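PDB 3OT5: UDP-N-acetylglucosamine 2-epimerase from Listeria monocytogenes, which probably catalyses the reversible epimerisation at C2 of the sugar that interconverts UDP-N-acetylglucosamine and UDP-N-acetylmannosamine. Local coordinates for residues G243-R255 with T346-D360. Sequence-based numbering, arbitrary orientation.
Sequences GMFEAVREIVESR and TNKENLIKEALDLLD
Lys348 lies across helix 243-254 as a knob in the hole formed by Gly243, Glu246, Ala247 and Glu250. Its CG is anti to the backbone N (chi1 -178°) and the chain stays extended from there. CB, CG and CD pass the carbonyl of Gly243, with Lys348 CG 3.4 Å from Gly243 O; CG also touches Ala247 CB, and CE packs on Glu246 CB. The tip, Lys348 NZ, forms a 3.3 Å salt bridge with Glu246 OE2, approached from above the carboxylate plane.

Both helices pack on the same face of the parallel sheet in the C-terminal Rossmann-like domain, crossing at -31° with axes 8.4 Å apart. On the sheet side, Phe306 of strand 302-307 touches both Ile251 and Ala355. Ile251 is the knob from the other side, seated among Ile352, Ala355, Leu356 and Leu359, with its CG2 3.7 Å from Leu359 CD1.

At the far end, Arg255 grips Asp360 side-on: NE reaches OD1 at 3.0 Å, and NH1 reaches the syn lone pair of OD2 at 2.6 Å. The guanidinium and carboxylate planes lie 22° apart, nearly coplanar. Leu356 CD2 sits over one guanidinium face, while Arg255 NH2 bonds Ser254 O, further fixing the group's rotation.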
loop_
_atom_site.group_PDB
_atom_site.type_symbol
_atom_site.label_atom_id
_atom_site.label_comp_id
_atom_site.label_asym_id
_atom_site.label_seq_id
_atom_site.Cartn_x
_atom_site.Cartn_y
_atom_site.Cartn_z
ATOM N N GLY A 243 -24.306 -4.394 11.731
ATOM C CA GLY A 243 -24.803 -3.043 11.503
ATOM C C GLY A 243 -24.294 -2.488 10.183
ATOM O O GLY A 243 -25.026 -1.807 9.457
ATOM N N MET A 244 -23.039 -2.789 9.861
ATOM C CA MET A 244 -22.444 -2.300 8.621
ATOM C C MET A 244 -23.089 -2.912 7.364
ATOM O O MET A 244 -23.359 -2.182 6.412
ATOM C CB MET A 244 -20.919 -2.483 8.632
ATOM C CG MET A 244 -20.256 -1.719 9.778
ATOM S SD MET A 244 -18.467 -1.663 9.756
ATOM C CE MET A 244 -18.043 -3.401 9.671
ATOM N N PHE A 245 -23.350 -4.224 7.357
ATOM C CA PHE A 245 -23.998 -4.842 6.187
ATOM C C PHE A 245 -25.412 -4.294 6.033
ATOM O O PHE A 245 -25.853 -3.975 4.922
ATOM C CB PHE A 245 -24.064 -6.372 6.249
ATOM C CG PHE A 245 -22.724 -7.058 6.279
ATOM C CD1 PHE A 245 -21.717 -6.693 5.405
ATOM C CD2 PHE A 245 -22.524 -8.167 7.088
ATOM C CE1 PHE A 245 -20.478 -7.357 5.415
ATOM C CE2 PHE A 245 -21.306 -8.842 7.095
ATOM C CZ PHE A 245 -20.281 -8.433 6.254
ATOM N N GLU A 246 -26.126 -4.189 7.149
ATOM C CA GLU A 246 -27.481 -3.655 7.129
ATOM C C GLU A 246 -27.461 -2.246 6.555
ATOM O O GLU A 246 -28.369 -1.862 5.835
ATOM C CB GLU A 246 -28.101 -3.671 8.529
ATOM C CG GLU A 246 -28.385 -5.074 9.060
ATOM C CD GLU A 246 -28.959 -5.085 10.472
ATOM O OE1 GLU A 246 -29.620 -6.082 10.845
ATOM O OE2 GLU A 246 -28.769 -4.100 11.209
ATOM N N ALA A 247 -26.404 -1.493 6.853
ATOM C CA ALA A 247 -26.271 -0.127 6.356
ATOM C C ALA A 247 -26.186 -0.083 4.831
ATOM O O ALA A 247 -26.938 0.650 4.196
ATOM C CB ALA A 247 -25.045 0.541 6.959
ATOM N N VAL A 248 -25.265 -0.862 4.262
ATOM C CA VAL A 248 -25.073 -0.899 2.815
ATOM C C VAL A 248 -26.287 -1.507 2.096
ATOM O O VAL A 248 -26.641 -1.084 1.001
ATOM C CB VAL A 248 -23.732 -1.586 2.424
ATOM C CG1 VAL A 248 -22.555 -0.736 2.893
ATOM C CG2 VAL A 248 -23.634 -2.992 3.001
ATOM N N ARG A 249 -26.929 -2.490 2.714
ATOM C CA ARG A 249 -28.141 -3.073 2.152
ATOM C C ARG A 249 -29.138 -1.939 1.952
ATOM O O ARG A 249 -29.719 -1.775 0.876
ATOM C CB ARG A 249 -28.737 -4.081 3.127
ATOM C CG ARG A 249 -30.093 -4.654 2.743
ATOM C CD ARG A 249 -30.036 -5.679 1.617
ATOM N NE ARG A 249 -31.378 -6.179 1.313
ATOM C CZ ARG A 249 -31.656 -7.305 0.656
ATOM N NH1 ARG A 249 -30.688 -8.123 0.270
ATOM N NH2 ARG A 249 -32.921 -7.644 0.440
ATOM N N GLU A 250 -29.321 -1.152 3.005
ATOM C CA GLU A 250 -30.257 -0.028 2.980
ATOM C C GLU A 250 -29.853 1.058 1.968
ATOM O O GLU A 250 -30.720 1.690 1.360
ATOM C CB GLU A 250 -30.431 0.548 4.395
ATOM C CG GLU A 250 -31.489 1.632 4.492
ATOM C CD GLU A 250 -31.821 2.034 5.929
ATOM O OE1 GLU A 250 -32.444 3.103 6.115
ATOM O OE2 GLU A 250 -31.466 1.284 6.870
ATOM N N ILE A 251 -28.551 1.275 1.790
ATOM C CA ILE A 251 -28.061 2.257 0.821
ATOM C C ILE A 251 -28.474 1.771 -0.568
ATOM O O ILE A 251 -29.030 2.533 -1.377
ATOM C CB ILE A 251 -26.514 2.422 0.881
ATOM C CG1 ILE A 251 -26.068 3.004 2.225
ATOM C CG2 ILE A 251 -26.022 3.338 -0.220
ATOM C CD1 ILE A 251 -24.544 3.000 2.421
ATOM N N VAL A 252 -28.222 0.489 -0.825
ATOM C CA VAL A 252 -28.566 -0.125 -2.104
ATOM C C VAL A 252 -30.071 -0.089 -2.386
ATOM O O VAL A 252 -30.480 0.236 -3.500
ATOM C CB VAL A 252 -28.048 -1.571 -2.190
ATOM C CG1 VAL A 252 -28.631 -2.288 -3.411
ATOM C CG2 VAL A 252 -26.532 -1.570 -2.213
ATOM N N GLU A 253 -30.892 -0.406 -1.388
ATOM C CA GLU A 253 -32.353 -0.380 -1.573
ATOM C C GLU A 253 -32.896 1.035 -1.778
ATOM O O GLU A 253 -33.828 1.239 -2.545
ATOM C CB GLU A 253 -33.077 -1.027 -0.385
ATOM C CG GLU A 253 -32.812 -2.518 -0.223
ATOM C CD GLU A 253 -33.587 -3.136 0.929
ATOM O OE1 GLU A 253 -34.554 -2.506 1.425
ATOM O OE2 GLU A 253 -33.244 -4.269 1.330
ATOM N N SER A 254 -32.298 2.003 -1.092
ATOM C CA SER A 254 -32.726 3.397 -1.165
ATOM C C SER A 254 -32.313 4.105 -2.450
ATOM O O SER A 254 -32.963 5.072 -2.858
ATOM C CB SER A 254 -32.161 4.167 0.028
ATOM O OG SER A 254 -32.613 3.605 1.252
ATOM N N ARG A 255 -31.226 3.642 -3.061
ATOM C CA ARG A 255 -30.705 4.218 -4.300
ATOM C C ARG A 255 -30.578 3.112 -5.341
ATOM O O ARG A 255 -29.616 2.330 -5.329
ATOM C CB ARG A 255 -29.351 4.883 -4.047
ATOM C CG ARG A 255 -29.411 6.049 -3.079
ATOM C CD ARG A 255 -30.301 7.175 -3.621
ATOM N NE ARG A 255 -30.316 8.328 -2.725
ATOM C CZ ARG A 255 -31.166 8.491 -1.711
ATOM N NH1 ARG A 255 -31.079 9.578 -0.961
ATOM N NH2 ARG A 255 -32.098 7.575 -1.434
ATOM N N THR A 346 -18.232 2.944 12.446
ATOM C CA THR A 346 -18.970 1.764 12.026
ATOM C C THR A 346 -20.468 1.805 12.364
ATOM O O THR A 346 -21.171 0.812 12.190
ATOM C CB THR A 346 -18.343 0.517 12.673
ATOM O OG1 THR A 346 -18.487 0.594 14.098
ATOM C CG2 THR A 346 -16.848 0.424 12.319
ATOM N N ASN A 347 -20.954 2.944 12.843
ATOM C CA ASN A 347 -22.365 3.074 13.172
ATOM C C ASN A 347 -23.209 3.090 11.882
ATOM O O ASN A 347 -22.997 3.918 10.993
ATOM C CB ASN A 347 -22.605 4.340 13.997
ATOM C CG ASN A 347 -24.002 4.404 14.588
ATOM O OD1 ASN A 347 -24.403 5.425 15.143
ATOM N ND2 ASN A 347 -24.744 3.304 14.487
ATOM N N LYS A 348 -24.144 2.150 11.792
ATOM C CA LYS A 348 -25.052 2.002 10.641
ATOM C C LYS A 348 -25.653 3.328 10.130
ATOM O O LYS A 348 -25.694 3.587 8.929
ATOM C CB LYS A 348 -26.182 1.049 11.038
ATOM C CG LYS A 348 -27.203 0.738 9.964
ATOM C CD LYS A 348 -28.294 -0.166 10.541
ATOM C CE LYS A 348 -29.353 -0.523 9.516
ATOM N NZ LYS A 348 -30.372 -1.469 10.078
ATOM N N GLU A 349 -26.121 4.164 11.042
ATOM C CA GLU A 349 -26.723 5.433 10.643
ATOM C C GLU A 349 -25.701 6.360 9.993
ATOM O O GLU A 349 -26.026 7.105 9.070
ATOM C CB GLU A 349 -27.397 6.136 11.832
ATOM C CG GLU A 349 -28.643 5.421 12.374
ATOM C CD GLU A 349 -28.356 4.053 12.979
ATOM O OE1 GLU A 349 -27.220 3.839 13.469
ATOM O OE2 GLU A 349 -29.278 3.201 12.987
ATOM N N ASN A 350 -24.456 6.286 10.449
ATOM C CA ASN A 350 -23.415 7.144 9.916
ATOM C C ASN A 350 -22.969 6.625 8.530
ATOM O O ASN A 350 -22.623 7.409 7.649
ATOM C CB ASN A 350 -22.248 7.237 10.911
ATOM C CG ASN A 350 -21.466 8.531 10.782
ATOM O OD1 ASN A 350 -22.051 9.610 10.634
ATOM N ND2 ASN A 350 -20.152 8.444 10.912
ATOM N N LEU A 351 -22.965 5.305 8.342
ATOM C CA LEU A 351 -22.618 4.730 7.031
ATOM C C LEU A 351 -23.602 5.239 5.969
ATOM O O LEU A 351 -23.193 5.761 4.921
ATOM C CB LEU A 351 -22.638 3.196 7.054
ATOM C CG LEU A 351 -21.370 2.358 7.337
ATOM C CD1 LEU A 351 -20.871 2.609 8.729
ATOM C CD2 LEU A 351 -21.565 0.867 7.092
ATOM N N ILE A 352 -24.894 5.089 6.262
ATOM C CA ILE A 352 -25.980 5.510 5.361
ATOM C C ILE A 352 -25.923 7.000 5.041
ATOM O O ILE A 352 -25.881 7.397 3.873
ATOM C CB ILE A 352 -27.374 5.205 5.965
ATOM C CG1 ILE A 352 -27.564 3.699 6.164
ATOM C CG2 ILE A 352 -28.479 5.728 5.052
ATOM C CD1 ILE A 352 -28.846 3.337 6.870
ATOM N N LYS A 353 -25.926 7.823 6.082
ATOM C CA LYS A 353 -25.881 9.270 5.908
ATOM C C LYS A 353 -24.736 9.701 5.022
ATOM O O LYS A 353 -24.920 10.393 4.018
ATOM C CB LYS A 353 -25.680 9.959 7.255
ATOM C CG LYS A 353 -26.839 9.912 8.212
ATOM C CD LYS A 353 -26.371 10.343 9.612
ATOM C CE LYS A 353 -25.682 11.709 9.616
ATOM N NZ LYS A 353 -25.190 12.086 10.975
ATOM N N GLU A 354 -23.541 9.270 5.400
ATOM C CA GLU A 354 -22.345 9.666 4.690
ATOM C C GLU A 354 -22.338 9.134 3.260
ATOM O O GLU A 354 -21.883 9.813 2.346
ATOM C CB GLU A 354 -21.108 9.204 5.441
ATOM C CG GLU A 354 -19.933 10.086 5.161
ATOM C CD GLU A 354 -20.095 11.448 5.819
ATOM O OE1 GLU A 354 -19.818 12.472 5.164
ATOM O OE2 GLU A 354 -20.541 11.488 6.983
ATOM N N ALA A 355 -22.839 7.922 3.069
ATOM C CA ALA A 355 -22.912 7.337 1.740
ATOM C C ALA A 355 -23.888 8.147 0.870
ATOM O O ALA A 355 -23.545 8.592 -0.230
ATOM C CB ALA A 355 -23.372 5.908 1.831
ATOM N N LEU A 356 -25.102 8.334 1.377
ATOM C CA LEU A 356 -26.125 9.078 0.646
ATOM C C LEU A 356 -25.624 10.464 0.264
ATOM O O LEU A 356 -25.830 10.912 -0.861
ATOM C CB LEU A 356 -27.417 9.175 1.457
ATOM C CG LEU A 356 -28.101 7.843 1.765
ATOM C CD1 LEU A 356 -29.468 8.077 2.408
ATOM C CD2 LEU A 356 -28.259 7.024 0.504
ATOM N N ASP A 357 -24.961 11.132 1.203
ATOM C CA ASP A 357 -24.395 12.460 0.962
ATOM C C ASP A 357 -23.600 12.447 -0.334
ATOM O O ASP A 357 -23.850 13.253 -1.236
ATOM C CB ASP A 357 -23.470 12.857 2.119
ATOM C CG ASP A 357 -22.809 14.213 1.914
ATOM O OD1 ASP A 357 -21.603 14.333 2.246
ATOM O OD2 ASP A 357 -23.467 15.144 1.397
ATOM N N LEU A 358 -22.656 11.512 -0.420
ATOM C CA LEU A 358 -21.797 11.370 -1.598
ATOM C C LEU A 358 -22.572 10.965 -2.846
ATOM O O LEU A 358 -22.299 11.453 -3.944
ATOM C CB LEU A 358 -20.682 10.355 -1.327
ATOM C CG LEU A 358 -19.680 10.788 -0.262
ATOM C CD1 LEU A 358 -18.648 9.697 0.005
ATOM C CD2 LEU A 358 -19.007 12.072 -0.694
ATOM N N LEU A 359 -23.537 10.073 -2.682
ATOM C CA LEU A 359 -24.345 9.633 -3.811
ATOM C C LEU A 359 -25.302 10.718 -4.350
ATOM O O LEU A 359 -25.483 10.835 -5.563
ATOM C CB LEU A 359 -25.137 8.376 -3.432
ATOM C CG LEU A 359 -24.290 7.121 -3.218
ATOM C CD1 LEU A 359 -25.114 6.010 -2.586
ATOM C CD2 LEU A 359 -23.665 6.662 -4.541
ATOM N N ASP A 360 -25.873 11.528 -3.461
ATOM C CA ASP A 360 -26.861 12.553 -3.868
ATOM C C ASP A 360 -26.307 13.927 -4.218
ATOM O O ASP A 360 -26.977 14.728 -4.886
ATOM C CB ASP A 360 -27.881 12.738 -2.747
ATOM C CG ASP A 360 -28.538 11.440 -2.335
ATOM O OD1 ASP A 360 -28.136 10.367 -2.842
ATOM O OD2 ASP A 360 -29.446 11.486 -1.483
#